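Periplasmic sugar-binding protein (Chloroflexus aurantiacus, PDB 4RXU) binds beta-D-glucopyranose in the cleft between its two lobes and probably serves as the solute receptor of an ABC-type sugar transporter. Local coordinates at residues T50-A55 with D306-A311; A81-G86 with A104-A109; I136-Q141 with V296-R301; G244-L249 with D261-D266. All coordinates share one frame; numbering follows the deposited sequence. Where two conformers were deposited one is given.

Contact 1: residues T50-A55 with D306-A311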
loop_
_atom_site.group_PDB
_atom_site.type_symbol
_atom_site.label_atom_id
_atom_site.label_comp_id
_atom_site.label_asym_id
_atom_site.label_seq_id
_atom_site.Cartn_x
_atom_site.Cartn_y
_atom_site.Cartn_z
ATOM N N THR A 50 13.471 -5.044 -7.581
ATOM C CA THR A 50 14.861 -4.927 -7.138
ATOM C C THR A 50 15.196 -5.906 -6.041
ATOM O O THR A 50 16.192 -6.627 -6.110
ATOM C CB THR A 50 15.159 -3.496 -6.652
ATOM O OG1 THR A 50 15.096 -2.609 -7.786
ATOM C CG2 THR A 50 16.563 -3.436 -5.943
ATOM N N ARG A 51 14.318 -5.968 -5.043
ATOM C CA ARG A 51 14.552 -6.829 -3.908
ATOM C C ARG A 51 14.437 -8.311 -4.277
ATOM O O ARG A 51 15.203 -9.138 -3.745
ATOM C CB ARG A 51 13.612 -6.479 -2.761
ATOM C CG ARG A 51 13.731 -5.044 -2.268
ATOM C CD ARG A 51 15.068 -4.757 -1.656
ATOM N NE ARG A 51 15.129 -3.381 -1.158
ATOM C CZ ARG A 51 16.137 -2.905 -0.440
ATOM N NH1 ARG A 51 17.154 -3.697 -0.126
ATOM N NH2 ARG A 51 16.120 -1.645 -0.051
ATOM N N PHE A 52 13.505 -8.650 -5.191
ATOM C CA PHE A 52 13.424 -10.013 -5.672
ATOM C C PHE A 52 14.718 -10.410 -6.352
ATOM O O PHE A 52 15.291 -11.463 -6.061
ATOM C CB PHE A 52 12.250 -10.236 -6.642
ATOM C CG PHE A 52 10.970 -10.670 -5.954
ATOM C CD1 PHE A 52 10.925 -11.836 -5.211
ATOM C CD2 PHE A 52 9.821 -9.910 -6.060
ATOM C CE1 PHE A 52 9.756 -12.234 -4.592
ATOM C CE2 PHE A 52 8.648 -10.309 -5.454
ATOM C CZ PHE A 52 8.612 -11.467 -4.721
ATOM N N ARG A 53 15.158 -9.565 -7.281
ATOM C CA ARG A 53 16.391 -9.853 -8.037
ATOM C C ARG A 53 17.583 -10.017 -7.111
ATOM O O ARG A 53 18.363 -10.952 -7.262
ATOM C CB ARG A 53 16.658 -8.765 -9.065
ATOM C CG ARG A 53 15.729 -8.909 -10.259
ATOM C CD ARG A 53 16.093 -7.984 -11.409
ATOM N NE ARG A 53 14.932 -7.690 -12.261
ATOM C CZ ARG A 53 14.290 -8.567 -13.040
ATOM N NH1 ARG A 53 14.667 -9.836 -13.110
ATOM N NH2 ARG A 53 13.237 -8.170 -13.757
ATOM N N GLU A 54 17.705 -9.134 -6.126
ATOM C CA GLU A 54 18.796 -9.275 -5.139
ATOM C C GLU A 54 18.721 -10.601 -4.370
ATOM O O GLU A 54 19.713 -11.288 -4.195
ATOM C CB GLU A 54 18.831 -8.087 -4.187
ATOM C CG GLU A 54 19.262 -6.802 -4.911
ATOM C CD GLU A 54 19.025 -5.523 -4.126
ATOM O OE1 GLU A 54 18.371 -5.565 -3.067
ATOM O OE2 GLU A 54 19.491 -4.454 -4.598
ATOM N N ALA A 55 17.530 -10.957 -3.920
ATOM C CA ALA A 55 17.359 -12.183 -3.108
ATOM C C ALA A 55 17.586 -13.425 -3.947
ATOM O O ALA A 55 18.204 -14.383 -3.496
ATOM C CB ALA A 55 15.975 -12.219 -2.454
ATOM N N ASP A 306 9.857 -13.801 2.534
ATOM C CA ASP A 306 8.692 -14.593 2.953
ATOM C C ASP A 306 8.088 -15.328 1.770
ATOM O O ASP A 306 7.755 -16.500 1.854
ATOM C CB ASP A 306 7.649 -13.728 3.650
ATOM C CG ASP A 306 7.990 -13.452 5.090
ATOM O OD1 ASP A 306 8.948 -14.052 5.639
ATOM O OD2 ASP A 306 7.257 -12.632 5.676
ATOM N N ALA A 307 8.013 -14.640 0.642
ATOM C CA ALA A 307 7.482 -15.249 -0.590
ATOM C C ALA A 307 8.406 -16.329 -1.162
ATOM O O ALA A 307 7.951 -17.383 -1.617
ATOM C CB ALA A 307 7.226 -14.183 -1.644
ATOM N N ILE A 308 9.694 -16.041 -1.169
ATOM C CA ILE A 308 10.659 -17.010 -1.688
ATOM C C ILE A 308 10.627 -18.251 -0.785
ATOM O O ILE A 308 10.581 -19.387 -1.262
ATOM C CB ILE A 308 12.075 -16.417 -1.798
ATOM C CG1 ILE A 308 12.110 -15.325 -2.872
ATOM C CG2 ILE A 308 13.091 -17.528 -2.112
ATOM C CD1 ILE A 308 13.359 -14.458 -2.835
ATOM N N LYS A 309 10.687 -18.039 0.519
ATOM C CA LYS A 309 10.672 -19.153 1.471
ATOM C C LYS A 309 9.413 -20.027 1.287
ATOM O O LYS A 309 9.473 -21.270 1.277
ATOM C CB LYS A 309 10.804 -18.635 2.909
ATOM C CG LYS A 309 12.193 -18.094 3.251
ATOM C CD LYS A 309 12.362 -17.747 4.731
ATOM C CE LYS A 309 11.990 -16.318 5.092
ATOM N NZ LYS A 309 12.311 -16.060 6.529
ATOM N N ALA A 310 8.268 -19.397 1.101
ATOM C CA ALA A 310 7.023 -20.151 0.945
ATOM C C ALA A 310 7.060 -20.932 -0.346
ATOM O O ALA A 310 6.683 -22.102 -0.366
ATOM C CB ALA A 310 5.821 -19.237 0.985
ATOM N N ALA A 311 7.517 -20.292 -1.426
ATOM C CA ALA A 311 7.660 -20.981 -2.703
ATOM C C ALA A 311 8.586 -22.185 -2.642
ATOM O O ALA A 311 8.236 -23.272 -3.112
ATOM C CB ALA A 311 8.128 -20.018 -3.778
#
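Ala55 and Ile308 meet methyl to methyl: CB of Ala55 lies 3.5 Å from CD1 of Ile308, shorter than an ordinary van der Waals contact between carbons. The isoleucine reaches that far because its longer branch runs out nearly straight, with CD1 anti to CA about the CB-CG1 bond (chi2 166°). One turn earlier on the first helix, Phe52 presents the edge of its ring. Its CE1 stands 4.2 Å from CG1 of Ile308 and its CZ 4.3 Å from CB of Ala307, both partners lying near the ring plane, so the ring points edge-on at the second helix instead of lying flat against it. Here the helix that follows the first strand of a type I periplasmic binding protein packs beside helix 300-315, which the chain forms on returning to the amino-terminal lobe after building the other one. The short segments cross at -51° with their axes 11.3 Å apart, a spacing filled by Phe52 and Ile308, each of which also meets an alanine of the other helix. Around this first shell the core closes in: Phe52 also touches Val304, Ile35 and Ile65 and meets the ring of Tyr117 with the planes inclined at about 45°, while Ile308 rests on Tyr61. Next to Phe52, Arg51 packs on Arg301, and its NH2 donates to the backbone O of Tyr357.

Contact 2: residues A81-G86 with A104-A109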
loop_
_atom_site.group_PDB
_atom_site.type_symbol
_atom_site.label_atom_id
_atom_site.label_comp_id
_atom_site.label_asym_id
_atom_site.label_seq_id
_atom_site.Cartn_x
_atom_site.Cartn_y
_atom_site.Cartn_z
ATOM N N ALA A 81 1.287 -17.981 -19.541
ATOM C CA ALA A 81 2.631 -18.192 -20.104
ATOM C C ALA A 81 3.493 -18.940 -19.107
ATOM O O ALA A 81 4.236 -19.840 -19.470
ATOM C CB ALA A 81 3.282 -16.874 -20.446
ATOM N N LEU A 82 3.368 -18.577 -17.831
ATOM C CA LEU A 82 4.183 -19.209 -16.799
ATOM C C LEU A 82 3.759 -20.668 -16.588
ATOM O O LEU A 82 4.592 -21.555 -16.415
ATOM C CB LEU A 82 4.072 -18.424 -15.500
ATOM C CG LEU A 82 4.808 -17.078 -15.544
ATOM C CD1 LEU A 82 4.434 -16.234 -14.325
ATOM C CD2 LEU A 82 6.324 -17.227 -15.676
ATOM N N ILE A 83 2.451 -20.903 -16.612
ATOM C CA ILE A 83 1.917 -22.277 -16.539
ATOM C C ILE A 83 2.535 -23.113 -17.642
ATOM O O ILE A 83 2.960 -24.247 -17.401
ATOM C CB ILE A 83 0.391 -22.306 -16.660
ATOM C CG1 ILE A 83 -0.235 -21.736 -15.386
ATOM C CG2 ILE A 83 -0.104 -23.729 -16.919
ATOM C CD1 ILE A 83 -1.704 -21.402 -15.545
ATOM N N ALA A 84 2.604 -22.541 -18.840
ATOM C CA ALA A 84 3.090 -23.268 -20.003
ATOM C C ALA A 84 4.582 -23.551 -19.919
ATOM O O ALA A 84 5.080 -24.528 -20.483
ATOM C CB ALA A 84 2.749 -22.528 -21.279
ATOM N N LYS A 85 5.293 -22.690 -19.214
ATOM C CA LYS A 85 6.698 -22.929 -18.911
ATOM C C LYS A 85 6.962 -23.917 -17.782
ATOM O O LYS A 85 8.113 -24.251 -17.510
ATOM C CB LYS A 85 7.353 -21.626 -18.547
ATOM C CG LYS A 85 7.482 -20.710 -19.730
ATOM C CD LYS A 85 8.428 -19.593 -19.374
ATOM C CE LYS A 85 8.626 -18.665 -20.552
ATOM N NZ LYS A 85 7.537 -17.655 -20.551
ATOM N N GLY A 86 5.919 -24.330 -17.080
ATOM C CA GLY A 86 6.030 -25.426 -16.122
ATOM C C GLY A 86 6.184 -25.011 -14.681
ATOM O O GLY A 86 6.629 -25.783 -13.840
ATOM N N ALA A 104 -6.031 -16.915 -10.994
ATOM C CA ALA A 104 -5.713 -17.780 -9.863
ATOM C C ALA A 104 -6.325 -19.180 -10.108
ATOM O O ALA A 104 -5.705 -20.212 -9.872
ATOM C CB ALA A 104 -6.245 -17.157 -8.570
ATOM N N GLU A 105 -7.563 -19.193 -10.584
ATOM C CA GLU A 105 -8.268 -20.425 -10.866
ATOM C C GLU A 105 -7.576 -21.220 -11.963
ATOM O O GLU A 105 -7.479 -22.447 -11.866
ATOM C CB GLU A 105 -9.726 -20.131 -11.214
ATOM C CG GLU A 105 -10.499 -19.700 -9.974
ATOM C CD GLU A 105 -11.803 -18.983 -10.243
ATOM O OE1 GLU A 105 -12.174 -18.735 -11.411
ATOM O OE2 GLU A 105 -12.450 -18.635 -9.230
ATOM N N ALA A 106 -7.064 -20.526 -12.976
ATOM C CA ALA A 106 -6.328 -21.192 -14.048
ATOM C C ALA A 106 -5.050 -21.829 -13.519
ATOM O O ALA A 106 -4.680 -22.926 -13.927
ATOM C CB ALA A 106 -6.008 -20.230 -15.191
ATOM N N ALA A 107 -4.369 -21.135 -12.622
ATOM C CA ALA A 107 -3.171 -21.686 -12.002
ATOM C C ALA A 107 -3.528 -22.917 -11.199
ATOM O O ALA A 107 -2.909 -23.994 -11.350
ATOM C CB ALA A 107 -2.521 -20.640 -11.101
ATOM N N ARG A 108 -4.523 -22.789 -10.319
ATOM C CA ARG A 108 -4.928 -23.954 -9.499
ATOM C C ARG A 108 -5.312 -25.145 -10.379
ATOM O O ARG A 108 -4.999 -26.303 -10.054
ATOM C CB ARG A 108 -6.088 -23.653 -8.544
ATOM C CG ARG A 108 -6.546 -24.881 -7.734
ATOM C CD ARG A 108 -7.748 -24.589 -6.858
ATOM N NE ARG A 108 -8.811 -24.019 -7.664
ATOM C CZ ARG A 108 -10.001 -23.664 -7.204
ATOM N NH1 ARG A 108 -10.313 -23.836 -5.926
ATOM N NH2 ARG A 108 -10.868 -23.129 -8.036
ATOM N N ALA A 109 -5.986 -24.870 -11.487
ATOM C CA ALA A 109 -6.458 -25.935 -12.356
ATOM C C ALA A 109 -5.340 -26.714 -13.023
ATOM O O ALA A 109 -5.542 -27.859 -13.458
ATOM C CB ALA A 109 -7.413 -25.352 -13.381
#
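Ile83 and Ala107 mark the closest backbone approach, with their CA atoms 6.8 Å apart, near enough for a single side chain to span the gap. The first segment is the end of helix 72-84, finished by a Schellman motif at Gly86, whose positive phi of 99° would press a CB against the carbonyl O of Lys85. From that position the amide N of Gly86 turns back into the last turn, bonding to O of Ile83 at 3.0 Å and more weakly to O of Leu82. The second segment is helical and offers mainly alanines, which let the backbone itself serve as the contact surface. In the Rossmann-like amino-terminal lobe, helices 72-84 and 101-109 are successive connections of the parallel sheet, the first leading into strand 89-92 and the second leading out of it. Leu82 and Ala107 both settle on Leu90 of that strand. Between the helices lies Ile83, whose CG1 branch is extended (chi2 165°) and ends in CD1 against the other backbone. CD1 of Ile83 is 3.7 Å from the carbonyl O of Ala106 and 3.8 Å from CA of Ala107, while CB of Ala106 is a looser neighbour at 4.5 Å. Ile83 also touches Ala110, next along the chain. From helix 101-109 the charged side chains reach other partners: Arg108 forms a salt bridge with Asp125, and Glu105 is hydrogen-bonded to Thr124.

Contact 3: residues I136-Q141 with V296-R301. With BGC (beta-D-glucopyranose), chain C.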
loop_
_atom_site.group_PDB
_atom_site.type_symbol
_atom_site.label_atom_id
_atom_site.label_comp_id
_atom_site.label_asym_id
_atom_site.label_seq_id
_atom_site.Cartn_x
_atom_site.Cartn_y
_atom_site.Cartn_z
ATOM N N ILE A 136 -3.898 -3.038 7.740
ATOM C CA ILE A 136 -4.743 -2.307 8.695
ATOM C C ILE A 136 -3.849 -1.408 9.582
ATOM O O ILE A 136 -4.168 -0.227 9.843
ATOM C CB ILE A 136 -5.593 -3.281 9.536
ATOM C CG1 ILE A 136 -6.708 -3.926 8.675
ATOM C CG2 ILE A 136 -6.204 -2.612 10.778
ATOM C CD1 ILE A 136 -7.860 -3.009 8.297
ATOM N N ALA A 137 -2.745 -1.976 10.049
ATOM C CA ALA A 137 -1.814 -1.231 10.875
ATOM C C ALA A 137 -1.193 -0.061 10.106
ATOM O O ALA A 137 -0.962 0.979 10.692
ATOM C CB ALA A 137 -0.725 -2.146 11.430
ATOM N N VAL A 138 -0.925 -0.219 8.803
ATOM C CA VAL A 138 -0.465 0.941 8.011
ATOM C C VAL A 138 -1.451 2.122 8.144
ATOM O O VAL A 138 -1.057 3.259 8.463
ATOM C CB VAL A 138 -0.321 0.594 6.520
ATOM C CG1 VAL A 138 -0.002 1.830 5.707
ATOM C CG2 VAL A 138 0.738 -0.468 6.331
ATOM N N GLY A 139 -2.735 1.868 7.895
ATOM C CA GLY A 139 -3.718 2.964 7.945
ATOM C C GLY A 139 -3.870 3.522 9.343
ATOM O O GLY A 139 -3.983 4.710 9.511
ATOM N N ALA A 140 -3.890 2.633 10.334
ATOM C CA ALA A 140 -3.982 3.041 11.746
ATOM C C ALA A 140 -2.807 3.939 12.099
ATOM O O ALA A 140 -2.999 4.977 12.725
ATOM C CB ALA A 140 -4.040 1.841 12.674
ATOM N N GLN A 141 -1.603 3.565 11.673
ATOM C CA GLN A 141 -0.430 4.364 11.975
ATOM C C GLN A 141 -0.459 5.718 11.283
ATOM O O GLN A 141 -0.058 6.733 11.837
ATOM C CB GLN A 141 0.842 3.622 11.615
ATOM C CG GLN A 141 1.179 2.532 12.606
ATOM C CD GLN A 141 2.491 1.840 12.272
ATOM O OE1 GLN A 141 3.367 2.434 11.684
ATOM N NE2 GLN A 141 2.632 0.611 12.678
ATOM N N VAL A 296 5.091 5.243 6.475
ATOM C CA VAL A 296 5.045 3.904 7.032
ATOM C C VAL A 296 6.020 3.022 6.243
ATOM O O VAL A 296 5.869 2.817 5.037
ATOM C CB VAL A 296 3.633 3.296 7.097
ATOM C CG1 VAL A 296 3.722 1.890 7.660
ATOM C CG2 VAL A 296 2.723 4.158 7.973
ATOM N N PHE A 297 7.047 2.537 6.940
ATOM C CA PHE A 297 8.088 1.709 6.337
ATOM C C PHE A 297 7.618 0.270 6.338
ATOM O O PHE A 297 7.286 -0.269 7.381
ATOM C CB PHE A 297 9.381 1.829 7.153
ATOM C CG PHE A 297 10.457 0.830 6.789
ATOM C CD1 PHE A 297 10.845 0.654 5.464
ATOM C CD2 PHE A 297 11.083 0.069 7.769
ATOM C CE1 PHE A 297 11.833 -0.255 5.137
ATOM C CE2 PHE A 297 12.081 -0.842 7.435
ATOM C CZ PHE A 297 12.439 -1.006 6.119
ATOM N N LYS A 298 7.601 -0.330 5.153
ATOM C CA LYS A 298 7.235 -1.725 4.936
ATOM C C LYS A 298 8.457 -2.420 4.335
ATOM O O LYS A 298 8.840 -2.118 3.206
ATOM C CB LYS A 298 6.011 -1.817 4.013
ATOM C CG LYS A 298 4.889 -0.843 4.381
ATOM C CD LYS A 298 3.526 -1.169 3.826
ATOM C CE LYS A 298 3.545 -1.299 2.321
ATOM N NZ LYS A 298 2.141 -1.364 1.821
ATOM N N ASP A 299 9.114 -3.274 5.116
ATOM C CA ASP A 299 10.399 -3.808 4.710
ATOM C C ASP A 299 10.197 -4.849 3.622
ATOM O O ASP A 299 9.924 -6.010 3.890
ATOM C CB ASP A 299 11.149 -4.369 5.928
ATOM C CG ASP A 299 12.602 -4.657 5.652
ATOM O OD1 ASP A 299 12.970 -4.861 4.465
ATOM O OD2 ASP A 299 13.376 -4.678 6.635
ATOM N N VAL A 300 10.335 -4.389 2.383
ATOM C CA VAL A 300 10.176 -5.237 1.207
ATOM C C VAL A 300 11.164 -6.393 1.187
ATOM O O VAL A 300 10.893 -7.432 0.596
ATOM C CB VAL A 300 10.235 -4.384 -0.091
ATOM C CG1 VAL A 300 10.171 -5.268 -1.331
ATOM C CG2 VAL A 300 9.091 -3.376 -0.136
ATOM N N ARG A 301 12.315 -6.248 1.829
ATOM C CA ARG A 301 13.221 -7.402 1.940
ATOM C C ARG A 301 12.558 -8.588 2.649
ATOM O O ARG A 301 12.730 -9.744 2.260
ATOM C CB ARG A 301 14.512 -7.033 2.695
ATOM C CG ARG A 301 15.252 -5.861 2.089
ATOM C CD ARG A 301 16.412 -5.434 2.956
ATOM N NE ARG A 301 15.954 -4.953 4.247
ATOM C CZ ARG A 301 16.745 -4.503 5.207
ATOM N NH1 ARG A 301 18.068 -4.489 5.033
ATOM N NH2 ARG A 301 16.207 -4.098 6.350
HETATM C C2 BGC C . 0.918 -1.345 -1.844
HETATM C C3 BGC C . 1.546 -0.013 -1.487
HETATM C C4 BGC C . 1.680 0.832 -2.745
HETATM C C5 BGC C . 0.348 0.927 -3.491
HETATM C C6 BGC C . 0.456 1.616 -4.833
HETATM C C1 BGC C . -0.431 -0.979 -2.438
HETATM O O1 BGC C . -1.262 -2.088 -2.617
HETATM O O2 BGC C . 0.787 -2.141 -0.662
HETATM O O3 BGC C . 2.819 -0.268 -0.901
HETATM O O4 BGC C . 2.025 2.176 -2.356
HETATM O O5 BGC C . -0.193 -0.362 -3.704
HETATM O O6 BGC C . 1.516 1.077 -5.626
#
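Val138 and Val296 both hold CG1 anti to the backbone N (chi1 174° and 179°), which sets CG2 of Val138 against CG1 of Val296 at 4.0 Å. This is packing at the hinge of a type I periplasmic binding protein: helix 135-148 follows one strand passing between the lobes, and strand 295-298 runs into another crossing, beside the sugar cleft. CD of Lys298 passes 3.8 Å from CG2 of Val138, and the bend at chi3 (-56°) beyond it turns CE and the amino group into the cleft. There NZ of Lys298 donates to both O2 and O3 of beta-D-glucopyranose, at 2.9 and 3.0 Å, and also to OE1 of Gln277; Asp278, itself bonded to the sugar, is a longer, weak ionic partner. A methionine in place of Lys298 would probably leave O2 and O3 of the glucose without their shared donor and OE1 of Gln277 without its mate. Gln141 reaches across Val296 at about a right angle, its OE1 4.1 Å from CG1 of that valine. The amide is anchored beyond the contact, OE1 by the hydroxyl of Thr342 and NE2 by the backbone O of Val340. Past the strand, Asp299 caps helix 300-315, its OD1 taking a weak bond from N of Arg301. Arg301 also grips the carboxylate side-on, in or close to its guanidinium plane: its NE meets OD1 of Asp299 at 3.0 Å and its NH2 meets OD2 at 2.9 Å.

Contact 4: residues G244-L249 with D261-D266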
loop_
_atom_site.group_PDB
_atom_site.type_symbol
_atom_site.label_atom_id
_atom_site.label_comp_id
_atom_site.label_asym_id
_atom_site.label_seq_id
_atom_site.Cartn_x
_atom_site.Cartn_y
_atom_site.Cartn_z
ATOM N N GLY A 244 -5.398 26.927 7.079
ATOM C CA GLY A 244 -4.548 27.155 8.222
ATOM C C GLY A 244 -3.691 25.937 8.507
ATOM O O GLY A 244 -2.885 25.513 7.697
ATOM N N LYS A 245 -3.867 25.381 9.686
ATOM C CA LYS A 245 -3.105 24.207 10.085
ATOM C C LYS A 245 -3.913 22.958 9.820
ATOM O O LYS A 245 -4.922 22.715 10.491
ATOM C CB LYS A 245 -2.797 24.294 11.559
ATOM C CG LYS A 245 -1.903 23.189 12.059
ATOM C CD LYS A 245 -1.159 23.710 13.253
ATOM C CE LYS A 245 -1.370 22.781 14.401
ATOM N NZ LYS A 245 -0.882 23.464 15.623
ATOM N N VAL A 246 -3.446 22.128 8.890
ATOM C CA VAL A 246 -4.290 21.099 8.317
ATOM C C VAL A 246 -3.636 19.742 8.406
ATOM O O VAL A 246 -2.433 19.620 8.565
ATOM C CB VAL A 246 -4.688 21.413 6.858
ATOM C CG1 VAL A 246 -5.256 22.822 6.740
ATOM C CG2 VAL A 246 -3.521 21.222 5.898
ATOM N N TYR A 247 -4.481 18.726 8.292
ATOM C CA TYR A 247 -4.128 17.326 8.511
ATOM C C TYR A 247 -4.536 16.547 7.263
ATOM O O TYR A 247 -5.681 16.644 6.819
ATOM C CB TYR A 247 -4.839 16.843 9.785
ATOM C CG TYR A 247 -4.280 17.581 10.945
ATOM C CD1 TYR A 247 -4.762 18.850 11.293
ATOM C CD2 TYR A 247 -3.218 17.064 11.660
ATOM C CE1 TYR A 247 -4.189 19.567 12.329
ATOM C CE2 TYR A 247 -2.646 17.777 12.714
ATOM C CZ TYR A 247 -3.143 19.022 13.036
ATOM O OH TYR A 247 -2.577 19.730 14.065
ATOM N N ILE A 248 -3.590 15.804 6.690
ATOM C CA ILE A 248 -3.772 15.169 5.398
ATOM C C ILE A 248 -3.445 13.677 5.495
ATOM O O ILE A 248 -2.320 13.286 5.811
ATOM C CB ILE A 248 -2.859 15.774 4.329
ATOM C CG1 ILE A 248 -3.060 17.296 4.223
ATOM C CG2 ILE A 248 -3.069 15.071 2.979
ATOM C CD1 ILE A 248 -1.957 18.023 3.490
ATOM N N LEU A 249 -4.466 12.858 5.251
ATOM C CA LEU A 249 -4.312 11.393 5.181
ATOM C C LEU A 249 -3.954 11.057 3.742
ATOM O O LEU A 249 -4.842 10.859 2.921
ATOM C CB LEU A 249 -5.599 10.673 5.587
ATOM C CG LEU A 249 -5.441 9.139 5.563
ATOM C CD1 LEU A 249 -4.608 8.635 6.736
ATOM C CD2 LEU A 249 -6.811 8.500 5.556
ATOM N N ASP A 261 2.748 18.973 -2.311
ATOM C CA ASP A 261 3.136 20.025 -3.264
ATOM C C ASP A 261 2.004 21.026 -3.469
ATOM O O ASP A 261 2.224 22.237 -3.507
ATOM C CB ASP A 261 3.563 19.448 -4.627
ATOM C CG ASP A 261 4.891 18.705 -4.589
ATOM O OD1 ASP A 261 5.645 18.778 -3.576
ATOM O OD2 ASP A 261 5.157 18.014 -5.609
ATOM N N ALA A 262 0.784 20.527 -3.588
ATOM C CA ALA A 262 -0.385 21.420 -3.708
ATOM C C ALA A 262 -0.627 22.263 -2.455
ATOM O O ALA A 262 -0.868 23.480 -2.528
ATOM C CB ALA A 262 -1.627 20.597 -4.032
ATOM N N PHE A 263 -0.604 21.600 -1.295
ATOM C CA PHE A 263 -0.842 22.269 -0.014
ATOM C C PHE A 263 0.261 23.273 0.337
ATOM O O PHE A 263 -0.029 24.348 0.866
ATOM C CB PHE A 263 -1.022 21.243 1.102
ATOM C CG PHE A 263 -2.433 20.691 1.200
ATOM C CD1 PHE A 263 -2.916 19.780 0.274
ATOM C CD2 PHE A 263 -3.288 21.123 2.199
ATOM C CE1 PHE A 263 -4.206 19.268 0.375
ATOM C CE2 PHE A 263 -4.579 20.620 2.309
ATOM C CZ PHE A 263 -5.033 19.694 1.385
ATOM N N ALA A 264 1.507 22.947 -0.011
ATOM C CA ALA A 264 2.643 23.845 0.256
ATOM C C ALA A 264 2.496 25.159 -0.494
ATOM O O ALA A 264 2.949 26.200 -0.035
ATOM C CB ALA A 264 3.945 23.178 -0.134
ATOM N N ALA A 265 1.871 25.085 -1.665
ATOM C CA ALA A 265 1.658 26.254 -2.534
ATOM C C ALA A 265 0.488 27.169 -2.171
ATOM O O ALA A 265 0.319 28.220 -2.783
ATOM C CB ALA A 265 1.507 25.810 -3.981
ATOM N N ASP A 266 -0.325 26.767 -1.206
ATOM C CA ASP A 266 -1.535 27.496 -0.873
ATOM C C ASP A 266 -1.155 28.394 0.285
ATOM O O ASP A 266 -0.864 27.912 1.383
ATOM C CB ASP A 266 -2.640 26.512 -0.498
ATOM C CG ASP A 266 -3.972 27.185 -0.211
ATOM O OD1 ASP A 266 -4.016 28.144 0.589
ATOM O OD2 ASP A 266 -4.992 26.727 -0.770
#
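Phe263 and Ile248 approach from opposite directions and meet as a CH-pi contact. The methyl CD1 of Ile248 hangs over the middle of one ring face, 3.6 Å from the centroid of the Phe263 ring and only 13° off its normal. The ring atom nearest CD1 of Ile248 is CG of Phe263, at 3.5 Å. In the isoleucine an extended outer torsion (chi2 164°) carries the methyl away from the strand to the ring. Val246, two residues earlier on the same side of the strand, supplies the second touch: its CG2 comes obliquely to the ring, 3.7 Å from CD2 of Phe263 and 3.8 Å from CE2. The two aliphatic residues thus share the phenylalanine, which spans a backbone separation of 9.1 Å between the CA atoms of Val246 and Phe263. Elsewhere the ring meets Tyr158 edge-to-face and touches Leu235 of helix 224-237 and Tyr160. A serine in place of Phe263 would probably open a gap beneath the helix, leaving the methyl of Ile248 without its aromatic face and Tyr158 without its ring partner. Tyr247, between the two contact residues, points to the other side of the sheet, where its ring meets those of Phe273 and Phe189. Strand 246-249, helix 253-264 and strand 269-274 form one beta-alpha-beta crossover of the carboxy-terminal lobe, and Asn252, in the connection between the first strand and the helix, is hydrogen-bonded to the glucose, as befits the strand-end binding sites of Rossmann-like folds.

In the fold
Two lobes and the cleft between them order the four contacts. Contacts 1 and 2 lie on the same side of the chain's centre, their own centres about 20 Å apart and nearest atoms about 11 Å, whereas contact 4 sits in the other lobe, its centre about 38 Å from that of contact 1 and about 47 Å from that of contact 2. Contact 3 lies between and alone of the four brings a side chain to the glucose; the side chain of Phe52 in contact 1 stays about 12 Å from the sugar. Contacts 1 and 3 share helix 300-315 and touch, CG of Arg51 lying 3.7 Å from CG1 of Val300. Contact 4 comes within about 5 Å of contact 3, measured between nearest atoms, without touching it.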